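Local coordinates for hypothetical protein AGR_L_1239 (Agrobacterium tumefaciens str. C58, PDB 1VQS) that is of unknown function but belongs to the NIPSNAP family and adopts a ferredoxin-like fold of the dimeric alpha-beta barrel type, at residues E16-R21 with H65-S70. Residues are numbered along the deposited sequence; the frame is centred on the assembly and turned at random.
Sequences EIRTYR and HIWAFS
E16, I17 and R18 pair with W67, I66 and H65 as antiparallel neighbours at the centre of the four-stranded sheet of this ferredoxin-like fold, where strands 14-22 and 62-69 lie side by side. Four backbone hydrogen bonds join them: E16 and W67 exchange two, R18 and H65 two more, the straightest from R18 N to H65 O at 2.8 Å. Between them I17 and I66 form the non-hydrogen-bonded pair, and I66 CA approaches E16 O to 3.2 Å in a CA-H...O contact. The branched side chains of I17 and I66, suited to a strand, run side by side on one face, where I66 also packs on I66 of a neighbouring subunit.

The other face, where W67 and Y20 pack on helix 27-46, carries a buried polar network. Arginine is long enough to lay R18 CB over the H65 imidazole, a CH-pi contact, and still reach E16 and Y20. Tyrosine offers H65 a ring face, in an offset edge-to-face pair with planes 75° apart, and R18 a hydroxyl. A bend at chi3 (66°) turns the R18 guanidinium so that, within its plane, R18 NE donates to Y20 OH at 2.9 Å and R18 NH1 bridges to E16 OE2 at 2.8 Å, on the syn side but tilted out of the carboxylate plane. E16, extended, brings OE1 to 3.5 Å from F69 CE2 and into a salt bridge with R75. Histidine supplies a flat ring with an accepting nitrogen: W67 NE1 donates to H65 ND1 at 2.9 Å, nearly in both ring planes. Since an indole N-H can only donate, the imidazole hydrogen is probably on NE2; two arginines on one buried carboxylate should favour its ionised form.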
# COMPACT_ATOMS: atom_id res chain seq x y z
N GLU B 16 14.09 -17.21 -5.67
CA GLU B 16 12.84 -16.59 -6.06
C GLU B 16 11.84 -16.81 -4.97
O GLU B 16 11.60 -17.93 -4.55
CB GLU B 16 12.28 -17.21 -7.32
CG GLU B 16 10.99 -16.51 -7.77
CD GLU B 16 10.37 -17.12 -9.01
OE1 GLU B 16 10.94 -18.10 -9.56
OE2 GLU B 16 9.30 -16.61 -9.48
N ILE B 17 11.26 -15.72 -4.47
CA ILE B 17 10.23 -15.80 -3.45
C ILE B 17 8.92 -15.37 -4.10
O ILE B 17 8.82 -14.26 -4.63
CB ILE B 17 10.55 -14.88 -2.27
CG1 ILE B 17 11.91 -15.27 -1.65
CG2 ILE B 17 9.40 -14.92 -1.21
CD1 ILE B 17 12.28 -14.44 -0.42
N ARG B 18 7.96 -16.29 -4.12
CA ARG B 18 6.63 -16.09 -4.72
C ARG B 18 5.61 -15.98 -3.59
O ARG B 18 5.55 -16.86 -2.74
CB ARG B 18 6.29 -17.26 -5.64
CG ARG B 18 7.26 -17.40 -6.78
CD ARG B 18 6.90 -18.49 -7.75
NE ARG B 18 5.66 -18.24 -8.47
CZ ARG B 18 5.56 -17.59 -9.63
NH1 ARG B 18 6.60 -17.03 -10.21
NH2 ARG B 18 4.38 -17.47 -10.21
N THR B 19 4.82 -14.91 -3.59
CA THR B 19 3.90 -14.63 -2.52
C THR B 19 2.52 -14.47 -3.14
O THR B 19 2.32 -13.64 -4.03
CB THR B 19 4.30 -13.34 -1.75
OG1 THR B 19 5.63 -13.49 -1.23
CG2 THR B 19 3.33 -13.10 -0.61
N TYR B 20 1.56 -15.27 -2.66
CA TYR B 20 0.16 -15.25 -3.17
C TYR B 20 -0.76 -14.89 -2.04
O TYR B 20 -0.64 -15.44 -0.92
CB TYR B 20 -0.29 -16.63 -3.70
CG TYR B 20 0.58 -17.28 -4.74
CD1 TYR B 20 1.37 -16.53 -5.57
CD2 TYR B 20 0.55 -18.67 -4.94
CE1 TYR B 20 2.16 -17.11 -6.56
CE2 TYR B 20 1.34 -19.26 -5.93
CZ TYR B 20 2.13 -18.45 -6.73
OH TYR B 20 2.96 -18.98 -7.72
N ARG B 21 -1.75 -14.04 -2.34
CA ARG B 21 -2.89 -13.86 -1.49
C ARG B 21 -4.04 -14.65 -2.05
O ARG B 21 -4.45 -14.42 -3.19
CB ARG B 21 -3.30 -12.39 -1.37
CG ARG B 21 -4.42 -12.16 -0.35
CD ARG B 21 -4.95 -10.75 -0.44
NE ARG B 21 -6.00 -10.64 -1.45
CZ ARG B 21 -6.27 -9.53 -2.12
NH1 ARG B 21 -5.54 -8.45 -1.92
NH2 ARG B 21 -7.27 -9.50 -2.96
N HIS B 65 6.21 -19.39 -1.42
CA HIS B 65 7.09 -20.49 -1.77
C HIS B 65 8.35 -19.95 -2.41
O HIS B 65 8.33 -18.88 -3.01
CB HIS B 65 6.40 -21.61 -2.59
CG HIS B 65 5.67 -21.18 -3.83
ND1 HIS B 65 6.06 -21.54 -5.10
CD2 HIS B 65 4.51 -20.51 -3.97
CE1 HIS B 65 5.18 -21.09 -5.97
NE2 HIS B 65 4.23 -20.45 -5.32
N ILE B 66 9.44 -20.68 -2.18
CA ILE B 66 10.77 -20.25 -2.51
C ILE B 66 11.47 -21.33 -3.32
O ILE B 66 11.44 -22.52 -2.96
CB ILE B 66 11.56 -20.00 -1.25
CG1 ILE B 66 10.81 -19.03 -0.33
CG2 ILE B 66 12.93 -19.51 -1.61
CD1 ILE B 66 11.56 -18.64 0.90
N TRP B 67 12.12 -20.91 -4.40
CA TRP B 67 12.83 -21.79 -5.31
C TRP B 67 14.24 -21.26 -5.49
O TRP B 67 14.43 -20.04 -5.48
CB TRP B 67 12.13 -21.80 -6.68
CG TRP B 67 10.75 -22.32 -6.62
CD1 TRP B 67 9.61 -21.62 -6.30
CD2 TRP B 67 10.34 -23.68 -6.82
NE1 TRP B 67 8.53 -22.46 -6.29
CE2 TRP B 67 8.94 -23.72 -6.64
CE3 TRP B 67 11.00 -24.86 -7.16
CZ2 TRP B 67 8.20 -24.89 -6.77
CZ3 TRP B 67 10.25 -26.03 -7.31
CH2 TRP B 67 8.86 -26.02 -7.12
N ALA B 68 15.21 -22.15 -5.69
CA ALA B 68 16.63 -21.77 -5.94
C ALA B 68 16.99 -22.11 -7.36
O ALA B 68 16.64 -23.19 -7.84
CB ALA B 68 17.55 -22.55 -5.02
N PHE B 69 17.71 -21.19 -8.02
CA PHE B 69 18.18 -21.36 -9.41
C PHE B 69 19.65 -20.99 -9.54
O PHE B 69 20.12 -20.07 -8.86
CB PHE B 69 17.37 -20.45 -10.34
CG PHE B 69 15.90 -20.74 -10.35
CD1 PHE B 69 15.43 -21.82 -11.05
CD2 PHE B 69 15.00 -19.95 -9.67
CE1 PHE B 69 14.07 -22.13 -11.07
CE2 PHE B 69 13.65 -20.26 -9.67
CZ PHE B 69 13.18 -21.34 -10.39
N SER B 70 20.37 -21.66 -10.43
CA SER B 70 21.79 -21.36 -10.59
C SER B 70 22.02 -20.11 -11.43
O SER B 70 23.10 -19.49 -11.33
CB SER B 70 22.54 -22.54 -11.23
OG SER B 70 21.89 -22.93 -12.41